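Local coordinates for glutathione transferase (Lolium rigidum, PDB 6ZB6), which probably conjugates glutathione to herbicides and other electrophilic xenobiotics, as a phi class transferase linked to multiple-herbicide resistance, at residues F173-Y178 and I210-P216. Numbering follows the deposited sequence.
Sequences FPYTFY and ISATMVP
Met214 reaches as a knob into a hole formed by Phe173, Pro174, Phe177 and Tyr178, touching the rings of Phe173, Phe177 and Tyr178 obliquely. Its chain bends at the thioether (chi3 64°), which brings the methyl CE against Tyr178, 3.4 Å from CE2 of that ring. The sulfur makes oblique Met-aromatic contacts with two phenylalanines, SD lying 4.8 Å from the centroid of the Phe173 ring and 4.7 Å from that of Phe177. Phe177 holds CG anti to its own backbone nitrogen (chi1 178°), a setting that extends the ring between Ser211 and Pro216. Ser211 CB lies over one ring face in a CH-pi contact, 4.0 Å from the Phe177 centroid, and also meets the edge of Phe173, 3.6 Å from CZ. Past the helix end, where Val215 takes positive phi, the poorly ordered Pro216 crosses Phe177 at about a right angle, with CG 3.4 Å from Phe177 CZ. No hydrogen bond links the two segments: Tyr178 OH bonds to Met11 O, and Ser211 OG turns back to Ile207 O and Lys208 O of its own helix. The contact joins helices 173-179 and 205-214, whose local axes cross at -52°, in the all-helical part of the glutathione transferase fold. Helix 192-202 packs on Phe173 and Ser211, helix 13-24 of the thioredoxin-like domain touches Phe173, Tyr178 and Ile210, and Tyr175 faces helix 92-127 and the bound S-(p-nitrobenzyl)glutathione.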
loop_
_atom_site.group_PDB
_atom_site.type_symbol
_atom_site.label_atom_id
_atom_site.label_comp_id
_atom_site.label_asym_id
_atom_site.label_seq_id
_atom_site.Cartn_x
_atom_site.Cartn_y
_atom_site.Cartn_z
ATOM N N PHE A 173 -2.736 -1.596 2.717
ATOM C CA PHE A 173 -1.958 -1.194 3.891
ATOM C C PHE A 173 -1.300 0.181 3.774
ATOM O O PHE A 173 -1.485 1.013 4.679
ATOM C CB PHE A 173 -0.917 -2.260 4.226
ATOM C CG PHE A 173 0.189 -1.733 5.076
ATOM C CD1 PHE A 173 -0.028 -1.480 6.430
ATOM C CD2 PHE A 173 1.421 -1.434 4.523
ATOM C CE1 PHE A 173 0.974 -0.967 7.215
ATOM C CE2 PHE A 173 2.430 -0.922 5.292
ATOM C CZ PHE A 173 2.210 -0.682 6.657
ATOM N N PRO A 174 -0.478 0.468 2.758
ATOM C CA PRO A 174 0.391 1.660 2.855
ATOM C C PRO A 174 -0.337 2.982 2.993
ATOM O O PRO A 174 0.064 3.806 3.828
ATOM C CB PRO A 174 1.201 1.617 1.548
ATOM C CG PRO A 174 1.136 0.194 1.109
ATOM C CD PRO A 174 -0.212 -0.304 1.529
ATOM N N TYR A 175 -1.394 3.223 2.215
ATOM C CA TYR A 175 -2.087 4.498 2.387
ATOM C C TYR A 175 -2.949 4.503 3.643
ATOM O O TYR A 175 -3.053 5.533 4.312
ATOM C CB TYR A 175 -2.945 4.832 1.171
ATOM C CG TYR A 175 -2.158 5.307 -0.037
ATOM C CD1 TYR A 175 -1.573 4.401 -0.892
ATOM C CD2 TYR A 175 -2.018 6.667 -0.322
ATOM C CE1 TYR A 175 -0.855 4.811 -1.997
ATOM C CE2 TYR A 175 -1.304 7.099 -1.439
ATOM C CZ TYR A 175 -0.721 6.158 -2.275
ATOM O OH TYR A 175 -0.013 6.538 -3.402
ATOM N N THR A 176 -3.602 3.379 3.965
ATOM C CA THR A 176 -4.449 3.355 5.163
ATOM C C THR A 176 -3.606 3.519 6.419
ATOM O O THR A 176 -4.036 4.163 7.384
ATOM C CB THR A 176 -5.257 2.057 5.223
ATOM O OG1 THR A 176 -6.025 1.933 4.027
ATOM C CG2 THR A 176 -6.244 2.048 6.434
ATOM N N PHE A 177 -2.404 2.940 6.419
ATOM C CA PHE A 177 -1.467 3.159 7.514
ATOM C C PHE A 177 -1.301 4.645 7.821
ATOM O O PHE A 177 -1.386 5.067 8.981
ATOM C CB PHE A 177 -0.113 2.535 7.182
ATOM C CG PHE A 177 0.914 2.764 8.248
ATOM C CD1 PHE A 177 0.808 2.123 9.470
ATOM C CD2 PHE A 177 1.956 3.651 8.046
ATOM C CE1 PHE A 177 1.742 2.344 10.470
ATOM C CE2 PHE A 177 2.893 3.872 9.039
ATOM C CZ PHE A 177 2.786 3.214 10.249
ATOM N N TYR A 178 -1.072 5.457 6.786
ATOM C CA TYR A 178 -0.877 6.890 6.984
ATOM C C TYR A 178 -2.180 7.595 7.334
ATOM O O TYR A 178 -2.170 8.561 8.114
ATOM C CB TYR A 178 -0.242 7.519 5.742
ATOM C CG TYR A 178 1.256 7.294 5.664
ATOM C CD1 TYR A 178 2.068 7.527 6.767
ATOM C CD2 TYR A 178 1.859 6.852 4.489
ATOM C CE1 TYR A 178 3.435 7.321 6.716
ATOM C CE2 TYR A 178 3.234 6.642 4.422
ATOM C CZ TYR A 178 4.021 6.881 5.541
ATOM O OH TYR A 178 5.395 6.674 5.499
ATOM N N ILE A 210 7.344 -3.526 8.128
ATOM C CA ILE A 210 7.462 -2.399 7.208
ATOM C C ILE A 210 6.890 -1.132 7.836
ATOM O O ILE A 210 7.435 -0.035 7.657
ATOM C CB ILE A 210 6.792 -2.732 5.860
ATOM C CG1 ILE A 210 7.528 -3.897 5.189
ATOM C CG2 ILE A 210 6.779 -1.514 4.946
ATOM C CD1 ILE A 210 9.052 -3.748 5.190
ATOM N N SER A 211 5.800 -1.249 8.597
ATOM C CA SER A 211 5.237 -0.037 9.188
ATOM C C SER A 211 6.220 0.599 10.168
ATOM O O SER A 211 6.245 1.828 10.317
ATOM C CB SER A 211 3.890 -0.341 9.858
ATOM O OG SER A 211 4.010 -1.305 10.885
ATOM N N ALA A 212 7.079 -0.213 10.794
ATOM C CA ALA A 212 8.111 0.319 11.680
ATOM C C ALA A 212 9.203 1.059 10.916
ATOM O O ALA A 212 9.893 1.903 11.492
ATOM C CB ALA A 212 8.733 -0.808 12.504
ATOM N N THR A 213 9.405 0.752 9.639
ATOM C CA THR A 213 10.400 1.481 8.867
ATOM C C THR A 213 9.826 2.720 8.199
ATOM O O THR A 213 10.593 3.571 7.742
ATOM C CB THR A 213 11.041 0.584 7.799
ATOM O OG1 THR A 213 10.128 0.410 6.712
ATOM C CG2 THR A 213 11.396 -0.768 8.376
ATOM N N MET A 214 8.504 2.836 8.126
ATOM C CA MET A 214 7.884 4.048 7.607
ATOM C C MET A 214 7.813 5.148 8.663
ATOM O O MET A 214 7.929 6.329 8.318
ATOM C CB MET A 214 6.488 3.721 7.072
ATOM C CG MET A 214 6.480 2.591 6.042
ATOM S SD MET A 214 4.840 1.917 5.763
ATOM C CE MET A 214 4.033 3.353 5.069
ATOM N N VAL A 215 7.668 4.767 9.934
ATOM C CA VAL A 215 7.519 5.615 11.129
ATOM C C VAL A 215 6.762 6.920 10.884
ATOM O O VAL A 215 7.326 7.882 10.342
ATOM C CB VAL A 215 8.881 5.908 11.794
ATOM C CG1 VAL A 215 9.363 4.698 12.576
ATOM C CG2 VAL A 215 9.947 6.357 10.791
ATOM N N PRO A 216 5.504 7.012 11.308
ATOM C CA PRO A 216 4.788 8.299 11.274
ATOM C C PRO A 216 5.266 9.202 12.399
ATOM O O PRO A 216 6.297 8.916 13.027
ATOM C CB PRO A 216 3.314 7.892 11.465
ATOM C CG PRO A 216 3.290 6.388 11.494
ATOM C CD PRO A 216 4.664 5.935 11.853
#